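Local coordinates for protein ABC-type phosphate transport system, periplasmic component (PDB 4ECF) that binds phosphate and is probably the solute-binding component of an ABC transporter that imports phosphate across the cytoplasmic membrane, at residues A[11-16]-A[206-211]; A[123-128]-A[167-172]. All coordinates share one frame; numbering follows the deposited sequence.

Contact 1. Residues A[11-16]-A[206-211]; sequences STALQP and SYEHLY. With PO4 (phosphate ion), chain B.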
ATOM      1  N   SER A  11       3.478  -6.932   3.228  1.00 15.06           N
ATOM      2  CA  SER A  11       2.727  -5.997   2.421  1.00 14.43           C
ATOM      3  C   SER A  11       2.595  -6.336   0.952  1.00 15.10           C
ATOM      4  O   SER A  11       3.612  -6.460   0.240  1.00 15.85           O
ATOM      5  CB  SER A  11       3.350  -4.629   2.548  1.00 16.15           C
ATOM      6  OG  SER A  11       2.845  -3.767   1.526  1.00 16.01           O
ATOM      7  N   THR A  12       1.361  -6.508   0.481  1.00 16.37           N
ATOM      8  CA  THR A  12       1.120  -6.679  -0.951  1.00 17.60           C
ATOM      9  C   THR A  12       1.247  -5.368  -1.747  1.00 17.49           C
ATOM     10  O   THR A  12       1.577  -5.399  -2.939  1.00 18.61           O
ATOM     11  CB  THR A  12      -0.236  -7.387  -1.246  1.00 17.42           C
ATOM     12  OG1 THR A  12      -1.321  -6.520  -0.928  1.00 18.48           O
ATOM     13  CG2 THR A  12      -0.328  -8.666  -0.421  1.00 18.25           C
ATOM     14  N   ALA A  13       1.087  -4.228  -1.085  1.00 17.02           N
ATOM     15  CA  ALA A  13       1.360  -2.950  -1.732  1.00 17.21           C
ATOM     16  C   ALA A  13       2.845  -2.780  -2.106  1.00 17.27           C
ATOM     17  O   ALA A  13       3.183  -2.191  -3.140  1.00 18.82           O
ATOM     18  CB  ALA A  13       0.926  -1.787  -0.856  1.00 16.34           C
ATOM     19  N   LEU A  14       3.730  -3.339  -1.270  1.00 15.25           N
ATOM     20  CA  LEU A  14       5.164  -3.169  -1.392  1.00 15.68           C
ATOM     21  C   LEU A  14       5.785  -4.347  -2.191  1.00 15.32           C
ATOM     22  O   LEU A  14       6.872  -4.246  -2.762  1.00 16.53           O
ATOM     23  CB  LEU A  14       5.757  -3.115   0.007  1.00 16.66           C
ATOM     24  CG  LEU A  14       7.235  -2.778   0.185  1.00 17.32           C
ATOM     25  CD1 LEU A  14       7.763  -1.671  -0.740  1.00 18.52           C
ATOM     26  CD2 LEU A  14       7.512  -2.511   1.671  1.00 20.63           C
ATOM     27  N   GLN A  15       5.029  -5.426  -2.291  1.00 14.81           N
ATOM     28  CA  GLN A  15       5.496  -6.645  -2.895  1.00 15.43           C
ATOM     29  C   GLN A  15       6.089  -6.414  -4.296  1.00 15.86           C
ATOM     30  O   GLN A  15       7.150  -6.974  -4.632  1.00 16.03           O
ATOM     31  CB  GLN A  15       4.378  -7.670  -2.932  1.00 16.45           C
ATOM     32  CG  GLN A  15       4.851  -9.059  -3.341  1.00 17.03           C
ATOM     33  CD  GLN A  15       3.756 -10.102  -3.239  1.00 19.80           C
ATOM     34  OE1 GLN A  15       2.701  -9.867  -2.643  1.00 19.69           O
ATOM     35  NE2 GLN A  15       4.027 -11.288  -3.797  1.00 21.51           N
ATOM     36  N   PRO A  16       5.427  -5.616  -5.146  1.00 17.11           N
ATOM     37  CA  PRO A  16       5.993  -5.478  -6.510  1.00 17.02           C
ATOM     38  C   PRO A  16       7.385  -4.856  -6.509  1.00 16.55           C
ATOM     39  O   PRO A  16       8.247  -5.252  -7.318  1.00 17.47           O
ATOM     40  CB  PRO A  16       4.966  -4.563  -7.223  1.00 18.60           C
ATOM     41  CG  PRO A  16       3.689  -4.735  -6.438  1.00 20.11           C
ATOM     42  CD  PRO A  16       4.109  -4.955  -5.024  1.00 18.65           C
ATOM     43  N   SER A 206       1.215   6.151   2.293  1.00 17.39           N
ATOM     44  CA  SER A 206       2.007   5.797   3.478  1.00 19.06           C
ATOM     45  C   SER A 206       3.470   5.581   3.116  1.00 17.08           C
ATOM     46  O   SER A 206       3.804   5.427   1.948  1.00 17.79           O
ATOM     47  CB  SER A 206       1.469   4.555   4.189  1.00 21.43           C
ATOM     48  OG  SER A 206       1.761   3.371   3.459  1.00 23.73           O
ATOM     49  N   TYR A 207       4.308   5.497   4.146  1.00 19.22           N
ATOM     50  CA  TYR A 207       5.695   5.113   3.970  1.00 17.88           C
ATOM     51  C   TYR A 207       5.741   3.585   3.855  1.00 17.16           C
ATOM     52  O   TYR A 207       4.923   2.883   4.444  1.00 20.31           O
ATOM     53  CB  TYR A 207       6.581   5.576   5.144  1.00 18.90           C
ATOM     54  CG  TYR A 207       6.627   7.088   5.303  1.00 18.27           C
ATOM     55  CD1 TYR A 207       7.402   7.889   4.463  1.00 18.50           C
ATOM     56  CD2 TYR A 207       5.885   7.708   6.304  1.00 18.02           C
ATOM     57  CE1 TYR A 207       7.426   9.288   4.618  1.00 18.71           C
ATOM     58  CE2 TYR A 207       5.900   9.098   6.454  1.00 20.75           C
ATOM     59  CZ  TYR A 207       6.712   9.872   5.611  1.00 21.19           C
ATOM     60  OH  TYR A 207       6.739  11.273   5.757  1.00 21.62           O
ATOM     61  N   GLU A 208       6.660   3.118   3.027  1.00 16.89           N
ATOM     62  CA  GLU A 208       6.964   1.684   2.850  1.00 17.32           C
ATOM     63  C   GLU A 208       8.192   1.319   3.644  1.00 17.26           C
ATOM     64  O   GLU A 208       9.244   1.998   3.548  1.00 17.19           O
ATOM     65  CB  GLU A 208       7.205   1.368   1.385  1.00 19.07           C
ATOM     66  CG  GLU A 208       5.991   1.597   0.488  1.00 19.38           C
ATOM     67  CD  GLU A 208       4.892   0.575   0.666  1.00 20.89           C
ATOM     68  OE1 GLU A 208       4.425   0.378   1.824  1.00 19.83           O
ATOM     69  OE2 GLU A 208       4.510  -0.003  -0.370  1.00 20.34           O
ATOM     70  N   HIS A 209       8.086   0.220   4.411  1.00 16.75           N
ATOM     71  CA  HIS A 209       9.100  -0.176   5.399  1.00 15.72           C
ATOM     72  C   HIS A 209       9.615  -1.579   5.143  1.00 15.57           C
ATOM     73  O   HIS A 209       8.806  -2.497   4.850  1.00 15.93           O
ATOM     74  CB  HIS A 209       8.495  -0.198   6.787  1.00 15.39           C
ATOM     75  CG  HIS A 209       7.865   1.081   7.230  1.00 17.34           C
ATOM     76  ND1 HIS A 209       8.419   1.884   8.165  1.00 18.78           N
ATOM     77  CD2 HIS A 209       6.618   1.589   6.950  1.00 18.84           C
ATOM     78  CE1 HIS A 209       7.559   2.913   8.440  1.00 17.71           C
ATOM     79  NE2 HIS A 209       6.461   2.737   7.669  1.00 17.86           N
ATOM     80  N   LEU A 210      10.926  -1.761   5.275  1.00 16.96           N
ATOM     81  CA  LEU A 210      11.551  -3.108   5.284  1.00 13.28           C
ATOM     82  C   LEU A 210      12.077  -3.313   6.702  1.00 15.42           C
ATOM     83  O   LEU A 210      13.126  -2.795   7.034  1.00 15.31           O
ATOM     84  CB  LEU A 210      12.668  -3.223   4.259  1.00 14.81           C
ATOM     85  CG  LEU A 210      12.284  -2.998   2.783  1.00 15.39           C
ATOM     86  CD1 LEU A 210      13.483  -3.189   1.879  1.00 16.85           C
ATOM     87  CD2 LEU A 210      11.151  -3.912   2.360  1.00 16.63           C
ATOM     88  N   TYR A 211      11.290  -3.886   7.586  1.00 15.32           N
ATOM     89  CA  TYR A 211      11.704  -4.145   8.941  1.00 14.74           C
ATOM     90  C   TYR A 211      12.573  -5.367   9.070  1.00 13.66           C
ATOM     91  O   TYR A 211      12.296  -6.410   8.439  1.00 16.24           O
ATOM     92  CB  TYR A 211      10.445  -4.350   9.818  1.00 14.77           C
ATOM     93  CG  TYR A 211       9.859  -3.045  10.344  1.00 15.64           C
ATOM     94  CD1 TYR A 211      10.457  -2.370  11.422  1.00 17.30           C
ATOM     95  CD2 TYR A 211       8.763  -2.446   9.724  1.00 16.18           C
ATOM     96  CE1 TYR A 211       9.914  -1.181  11.903  1.00 17.69           C
ATOM     97  CE2 TYR A 211       8.212  -1.243  10.207  1.00 18.15           C
ATOM     98  CZ  TYR A 211       8.792  -0.600  11.259  1.00 17.59           C
ATOM     99  OH  TYR A 211       8.248   0.592  11.748  1.00 18.41           O
TER
HETATM  100  P   PO4 B 300      -1.163  -4.593   2.368  1.00 16.89           P
HETATM  101  O1  PO4 B 300      -2.508  -3.901   2.183  1.00 18.46           O
HETATM  102  O2  PO4 B 300      -0.705  -4.630   3.780  1.00 15.66           O
HETATM  103  O3  PO4 B 300      -1.135  -5.958   1.737  1.00 16.14           O
HETATM  104  O4  PO4 B 300      -0.059  -3.774   1.536  1.00 16.24           O

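Contact 2. Residues A[123-128]-A[167-172]; sequences VLINRA and PGAISY. With PO4 (phosphate ion), chain B.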
ATOM      1  N   VAL A 123     -21.324  -2.499  -4.488  1.00 17.85           N
ATOM      2  CA  VAL A 123     -20.758  -3.662  -3.837  1.00 18.18           C
ATOM      3  C   VAL A 123     -19.430  -3.266  -3.241  1.00 18.36           C
ATOM      4  O   VAL A 123     -18.449  -3.042  -3.987  1.00 17.67           O
ATOM      5  CB  VAL A 123     -20.524  -4.820  -4.854  1.00 20.84           C
ATOM      6  CG1 VAL A 123     -19.874  -6.022  -4.168  1.00 20.86           C
ATOM      7  CG2 VAL A 123     -21.829  -5.213  -5.543  1.00 21.34           C
ATOM      8  N   LEU A 124     -19.378  -3.186  -1.914  1.00 19.83           N
ATOM      9  CA  LEU A 124     -18.131  -2.868  -1.229  1.00 18.19           C
ATOM     10  C   LEU A 124     -17.242  -4.094  -1.240  1.00 18.99           C
ATOM     11  O   LEU A 124     -17.687  -5.220  -0.946  1.00 20.75           O
ATOM     12  CB  LEU A 124     -18.395  -2.425   0.231  1.00 20.57           C
ATOM     13  CG  LEU A 124     -19.269  -1.189   0.413  1.00 20.79           C
ATOM     14  CD1 LEU A 124     -19.519  -0.972   1.903  1.00 22.61           C
ATOM     15  CD2 LEU A 124     -18.682   0.043  -0.262  1.00 19.03           C
ATOM     16  N   ILE A 125     -15.975  -3.869  -1.582  1.00 17.17           N
ATOM     17  CA  ILE A 125     -14.945  -4.898  -1.475  1.00 19.38           C
ATOM     18  C   ILE A 125     -13.868  -4.377  -0.528  1.00 18.50           C
ATOM     19  O   ILE A 125     -13.330  -3.299  -0.733  1.00 18.86           O
ATOM     20  CB  ILE A 125     -14.343  -5.228  -2.863  1.00 20.89           C
ATOM     21  CG1 ILE A 125     -15.445  -5.590  -3.873  1.00 23.69           C
ATOM     22  CG2 ILE A 125     -13.293  -6.330  -2.743  1.00 27.14           C
ATOM     23  CD1 ILE A 125     -16.118  -6.905  -3.618  1.00 27.27           C
ATOM     24  N   ASN A 126     -13.579  -5.122   0.530  1.00 17.86           N
ATOM     25  CA  ASN A 126     -12.585  -4.695   1.512  1.00 19.65           C
ATOM     26  C   ASN A 126     -11.409  -5.645   1.522  1.00 19.41           C
ATOM     27  O   ASN A 126     -11.496  -6.794   1.054  1.00 20.40           O
ATOM     28  CB  ASN A 126     -13.204  -4.657   2.922  1.00 20.08           C
ATOM     29  CG  ASN A 126     -13.915  -3.356   3.191  1.00 24.85           C
ATOM     30  OD1 ASN A 126     -15.094  -3.359   3.525  1.00 32.31           O
ATOM     31  ND2 ASN A 126     -13.209  -2.260   3.092  1.00 22.06           N
ATOM     32  N   ARG A 127     -10.281  -5.169   2.056  1.00 18.28           N
ATOM     33  CA  ARG A 127      -9.261  -6.081   2.466  1.00 19.29           C
ATOM     34  C   ARG A 127      -9.537  -6.535   3.888  1.00 20.32           C
ATOM     35  O   ARG A 127     -10.281  -5.883   4.644  1.00 23.38           O
ATOM     36  CB  ARG A 127      -7.885  -5.395   2.388  1.00 18.30           C
ATOM     37  CG  ARG A 127      -7.437  -5.037   0.979  1.00 20.24           C
ATOM     38  CD  ARG A 127      -6.863  -6.220   0.182  1.00 20.44           C
ATOM     39  NE  ARG A 127      -5.835  -6.873   0.982  1.00 20.03           N
ATOM     40  CZ  ARG A 127      -4.604  -6.403   1.120  1.00 18.42           C
ATOM     41  NH1 ARG A 127      -4.226  -5.312   0.468  1.00 19.90           N
ATOM     42  NH2 ARG A 127      -3.768  -7.003   1.927  1.00 17.94           N
ATOM     43  N   ALA A 128      -8.879  -7.623   4.275  1.00 23.59           N
ATOM     44  CA  ALA A 128      -8.925  -8.105   5.642  1.00 27.22           C
ATOM     45  C   ALA A 128      -8.184  -7.207   6.617  1.00 25.07           C
ATOM     46  O   ALA A 128      -7.232  -6.507   6.259  1.00 25.51           O
ATOM     47  CB  ALA A 128      -8.381  -9.521   5.714  1.00 31.58           C
ATOM     48  N   PRO A 167     -19.939  -6.034 -11.196  1.00 25.05           N
ATOM     49  CA  PRO A 167     -20.738  -4.847 -11.367  1.00 23.05           C
ATOM     50  C   PRO A 167     -20.944  -4.115 -10.046  1.00 23.70           C
ATOM     51  O   PRO A 167     -21.222  -4.749  -9.023  1.00 23.46           O
ATOM     52  CB  PRO A 167     -22.093  -5.395 -11.881  1.00 25.19           C
ATOM     53  CG  PRO A 167     -21.725  -6.655 -12.602  1.00 26.32           C
ATOM     54  CD  PRO A 167     -20.565  -7.216 -11.829  1.00 27.62           C
ATOM     55  N   GLY A 168     -20.818  -2.789 -10.059  1.00 22.08           N
ATOM     56  CA  GLY A 168     -21.116  -1.996  -8.874  1.00 19.71           C
ATOM     57  C   GLY A 168     -19.975  -1.879  -7.859  1.00 19.39           C
ATOM     58  O   GLY A 168     -20.122  -1.180  -6.879  1.00 18.92           O
ATOM     59  N   ALA A 169     -18.853  -2.566  -8.095  1.00 19.59           N
ATOM     60  CA  ALA A 169     -17.790  -2.718  -7.063  1.00 18.64           C
ATOM     61  C   ALA A 169     -16.956  -1.454  -6.841  1.00 18.87           C
ATOM     62  O   ALA A 169     -16.608  -0.763  -7.784  1.00 19.18           O
ATOM     63  CB  ALA A 169     -16.862  -3.882  -7.416  1.00 19.67           C
ATOM     64  N   ILE A 170     -16.639  -1.224  -5.575  1.00 16.29           N
ATOM     65  CA  ILE A 170     -15.606  -0.300  -5.170  1.00 16.28           C
ATOM     66  C   ILE A 170     -14.671  -0.924  -4.132  1.00 17.14           C
ATOM     67  O   ILE A 170     -15.087  -1.622  -3.253  1.00 18.08           O
ATOM     68  CB  ILE A 170     -16.235   1.020  -4.661  1.00 15.73           C
ATOM     69  CG1 ILE A 170     -15.161   2.018  -4.274  1.00 15.47           C
ATOM     70  CG2 ILE A 170     -17.224   0.755  -3.497  1.00 16.73           C
ATOM     71  CD1 ILE A 170     -15.668   3.435  -3.979  1.00 15.37           C
ATOM     72  N   SER A 171     -13.387  -0.598  -4.245  1.00 15.65           N
ATOM     73  CA  SER A 171     -12.370  -0.996  -3.262  1.00 16.95           C
ATOM     74  C   SER A 171     -11.258   0.047  -3.271  1.00 17.23           C
ATOM     75  O   SER A 171     -11.450   1.191  -3.702  1.00 17.36           O
ATOM     76  CB  SER A 171     -11.820  -2.390  -3.522  1.00 18.83           C
ATOM     77  OG  SER A 171     -11.144  -2.886  -2.370  1.00 19.10           O
ATOM     78  N   TYR A 172     -10.136  -0.358  -2.727  1.00 17.90           N
ATOM     79  CA  TYR A 172      -8.966   0.524  -2.631  1.00 19.67           C
ATOM     80  C   TYR A 172      -7.724  -0.297  -2.899  1.00 19.30           C
ATOM     81  O   TYR A 172      -7.642  -1.449  -2.476  1.00 18.82           O
ATOM     82  CB  TYR A 172      -8.948   1.187  -1.251  1.00 19.53           C
ATOM     83  CG  TYR A 172      -9.334   0.284  -0.142  1.00 18.50           C
ATOM     84  CD1 TYR A 172      -8.421  -0.566   0.435  1.00 19.79           C
ATOM     85  CD2 TYR A 172     -10.673   0.170   0.277  1.00 17.71           C
ATOM     86  CE1 TYR A 172      -8.775  -1.437   1.451  1.00 20.86           C
ATOM     87  CE2 TYR A 172     -11.043  -0.684   1.291  1.00 20.89           C
ATOM     88  CZ  TYR A 172     -10.084  -1.509   1.886  1.00 21.89           C
ATOM     89  OH  TYR A 172     -10.454  -2.375   2.900  1.00 22.04           O
TER
HETATM   90  P   PO4 B 300      -1.163  -4.593   2.368  1.00 16.89           P
HETATM   91  O1  PO4 B 300      -2.508  -3.901   2.183  1.00 18.46           O
HETATM   92  O2  PO4 B 300      -0.705  -4.630   3.780  1.00 15.66           O
HETATM   93  O3  PO4 B 300      -1.135  -5.958   1.737  1.00 16.14           O
HETATM   94  O4  PO4 B 300      -0.059  -3.774   1.536  1.00 16.24           O
HETATM   95  O   HOH W   1      -5.601  -3.421  -1.438  1.00 19.19           O

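Contact 1. Residues A[11-16]-A[206-211]
The phosphate oxygen O3 is gripped by three donors, T12 OG1, T12 N and R127 NH2, and the turn that supplies the first two rests through A13 and L14 on E208 of strand 205-213. This is consistent with the strand-turn-helix anion site of a periplasmic-binding-protein fold: residues 11-14 lead from strand 4-10 into helix 15-28, presenting backbone amides to the anion. T12 OG1 donates to O3 at 2.7 Å, turned there by a chi1 of 70° that sets it between the backbone N and carbonyl carbon. The amide T12 N bonds O3 at 2.8 Å. A13 N gives the neighbouring oxygen O4 a nearly straight bond of 2.9 Å (163° at the hydrogen). S11 OG also approaches O4, at 2.9 Å, but D59 OD1 competes for its one proton, so that bond is not settled. Within the turn, L14 N reaches back to S11 OG over 3.0 Å, an ST motif that helps fix the serine hydroxyl.

Across the contact no hydrogen bond forms; L14 and E208 extend from opposite sides and run past each other. A chi1 of -173° swings L14 CG away from its amide, laying both methyls on E208 CB, while E208 OE2 comes to 3.4 Å from L14 CB. L14 CD2 goes further along the strand, meeting H209 O at 3.4 Å and, as an apolar contact, L210 CD2 at 4.0 Å.

Contact 2. Residues A[123-128]-A[167-172]
Y172 reaches across to the end of the neighbouring strand, where its OH accepts two N-H groups, N126 ND2 at 2.8 Å and the backbone R127 N at 2.9 Å. The asparagine amide is turned 49° from the ring plane, yet ND2 lies at the ring edge, in its plane, and OH lies close to the amide plane. A chi1 of 40° swings the ring toward strand 123-127, so that OH reaches its end. R127 runs past the same ring, its CG 3.9 Å from Y172 CE1, with guanidinium and ring planes 30° apart. These side chains finish a pair of parallel strands, 123-127 and 169-174, in the sheet of one of the two lobes expected of a PBP fold, joined by backbone bonds such as I125 N to I170 O (2.9 Å). Beyond that bond, the side-chain S171 OG, in place of a backbone amide, donates to I125 O at 2.8 Å, from above the carbonyl plane. L124 and I170 project together on one face of the sheet, L124 CD2 packing 3.6 Å from I170 CG2. Bent at chi2 and chi3, R127 carries its guanidinium to the phosphate: NH2 gives O3 a 2.8 Å bond in the guanidinium plane, NH1 makes a weak one to O1, and NH1 also binds a water that donates to Y172 O.

From the N terminus, strand 4-10 runs into the turn at 11-16, the first half of contact 1, which waits until strand 205-213 for its partner; 189 residues lie between. Within that long loop comes contact 2, a far shorter closure: strand 123-127 is followed by helix 132-140, strand 151-153 and helix 156-165 before strand 169-174 returns beside it. The contact centres are about 21 Å apart, but strand 73-87 pairs with both 169-174 and 205-213, connecting them. The 11-16 turn and R127 probably belong to different lobes, with the phosphate in the cleft between, as in the family; there T12 OG1 and R127 NH1 pack 3.4 Å apart.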